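Local atomic coordinates of MIP07328p (Drosophila melanogaster, PDB entry 6FKK), a protein that probably acts as a repulsive axon guidance cue at the cell surface, signalling by binding semaphorin receptors through its extracellular sema domain. Residues Leu485-Leu490 and His502-Leu507. Residues are numbered along the deposited sequence; the frame is centred on the assembly and turned at random.
Sequences LGCLSL and HECKNL
With chi1 at -171° in both residues, Cys487 and Cys504 each swing the sulfur trans to their own backbone nitrogen, and the two sulfurs, sent out from helix and strand toward one another, are joined as a disulfide. The SG atoms of Cys487 and Cys504 lie 2.0 Å apart, a covalent bond, and the C-S-S-C torsion of 76° sets the two CB-S arms roughly at right angles about it. Beyond the sulfurs the approach is slight: CB of Cys487 stands 3.7 Å from CB of Cys504, and the CA atoms of these two residues are 5.9 Å apart. No hydrogen bond crosses between 485-490 and 502-507, so the direct link between them is this one covalent bridge. Cysteine suits both places because its short side chain can make a covalent tie between helix and strand where little else meets, and the apolar disulfide sits well in the buried interior.

Neighbouring apolar groups close around it. Trp497, on the strand 495-498, packs against Cys487 and also against Leu488, whose branched side chain reaches on to Leu533 of the helix 527-533; Cys504 touches Ile481 and Cys495, the latter itself bridged to Cys478. The strand 503-506 is held in its sheet by pairing with 495-498, and on either side of the bridge the first side-chain bonds of Glu503 and Lys505 point away from the helix. The long lysine suits this partly exposed position on the strand, where its ammonium group forms a salt bridge with Asp498. In the helix, the amide of Ser489 bonds to the carbonyl oxygen of Leu485 at 2.9 Å (N to O), the helical bond from the N-H of residue i+4 to the C=O of residue i. A short helix fastened by disulfide to a small antiparallel sheet is characteristic of the cysteine-rich PSI domain, the plexin repeat that accompanies the sema beta-propeller in semaphorins.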
# COMPACT_ATOMS: atom_id res chain seq x y z
N LEU A 485 5.58 -29.43 19.63
CA LEU A 485 4.27 -28.84 19.87
C LEU A 485 4.20 -27.42 19.32
O LEU A 485 3.17 -27.00 18.78
CB LEU A 485 3.96 -28.85 21.37
CG LEU A 485 4.06 -30.22 22.05
CD1 LEU A 485 3.93 -30.09 23.56
CD2 LEU A 485 3.00 -31.16 21.49
N GLY A 486 5.29 -26.66 19.45
CA GLY A 486 5.31 -25.31 18.92
C GLY A 486 5.37 -25.27 17.40
O GLY A 486 4.84 -24.35 16.78
N CYS A 487 6.01 -26.27 16.79
CA CYS A 487 6.10 -26.31 15.33
C CYS A 487 4.74 -26.56 14.70
O CYS A 487 4.43 -26.03 13.63
CB CYS A 487 7.11 -27.38 14.91
SG CYS A 487 7.54 -27.43 13.15
N LEU A 488 3.90 -27.36 15.36
CA LEU A 488 2.55 -27.63 14.87
C LEU A 488 1.55 -26.57 15.31
O LEU A 488 0.63 -26.24 14.56
CB LEU A 488 2.09 -29.02 15.32
CG LEU A 488 2.22 -30.13 14.27
CD1 LEU A 488 3.63 -30.18 13.70
CD2 LEU A 488 1.83 -31.47 14.85
N SER A 489 1.71 -26.03 16.52
CA SER A 489 0.82 -24.97 16.98
C SER A 489 1.05 -23.67 16.22
O SER A 489 0.14 -22.83 16.16
CB SER A 489 1.00 -24.72 18.48
OG SER A 489 0.58 -25.84 19.23
N LEU A 490 2.24 -23.47 15.65
CA LEU A 490 2.50 -22.26 14.89
C LEU A 490 1.58 -22.15 13.68
O LEU A 490 1.11 -21.06 13.34
CB LEU A 490 3.97 -22.23 14.45
CG LEU A 490 4.46 -20.95 13.76
CD1 LEU A 490 4.39 -19.76 14.71
CD2 LEU A 490 5.87 -21.13 13.23
N HIS A 502 14.45 -34.41 15.18
CA HIS A 502 13.60 -33.51 15.96
C HIS A 502 14.02 -32.07 15.67
O HIS A 502 14.77 -31.43 16.42
CB HIS A 502 13.68 -33.84 17.44
CG HIS A 502 13.01 -35.14 17.79
ND1 HIS A 502 11.70 -35.20 18.21
CD2 HIS A 502 13.47 -36.41 17.77
CE1 HIS A 502 11.38 -36.46 18.44
NE2 HIS A 502 12.44 -37.22 18.18
N GLU A 503 13.51 -31.54 14.56
CA GLU A 503 13.87 -30.21 14.08
C GLU A 503 12.73 -29.68 13.23
O GLU A 503 12.31 -30.34 12.27
CB GLU A 503 15.17 -30.26 13.28
CG GLU A 503 15.60 -28.93 12.69
CD GLU A 503 16.81 -29.06 11.78
OE1 GLU A 503 17.16 -30.20 11.40
OE2 GLU A 503 17.42 -28.02 11.45
N CYS A 504 12.22 -28.50 13.58
CA CYS A 504 11.18 -27.84 12.79
C CYS A 504 11.83 -27.23 11.56
O CYS A 504 12.65 -26.30 11.67
CB CYS A 504 10.48 -26.78 13.64
SG CYS A 504 8.99 -26.02 12.93
N LYS A 505 11.49 -27.75 10.38
CA LYS A 505 12.19 -27.41 9.15
C LYS A 505 11.37 -26.47 8.27
O LYS A 505 10.13 -26.48 8.29
CB LYS A 505 12.53 -28.68 8.35
CG LYS A 505 13.62 -29.53 8.98
CD LYS A 505 13.96 -30.74 8.12
CE LYS A 505 15.09 -31.55 8.73
NZ LYS A 505 15.40 -32.76 7.93
N ASN A 506 12.08 -25.66 7.50
CA ASN A 506 11.48 -24.74 6.54
C ASN A 506 11.35 -25.45 5.20
O ASN A 506 12.35 -25.93 4.65
CB ASN A 506 12.33 -23.48 6.42
CG ASN A 506 11.70 -22.43 5.52
OD1 ASN A 506 11.35 -22.70 4.37
ND2 ASN A 506 11.57 -21.21 6.04
N LEU A 507 10.13 -25.51 4.66
CA LEU A 507 9.90 -26.26 3.43
C LEU A 507 10.44 -25.55 2.20
O LEU A 507 10.66 -26.20 1.17
CB LEU A 507 8.41 -26.55 3.25
CG LEU A 507 7.77 -27.46 4.30
CD1 LEU A 507 6.33 -27.77 3.93
CD2 LEU A 507 8.57 -28.74 4.45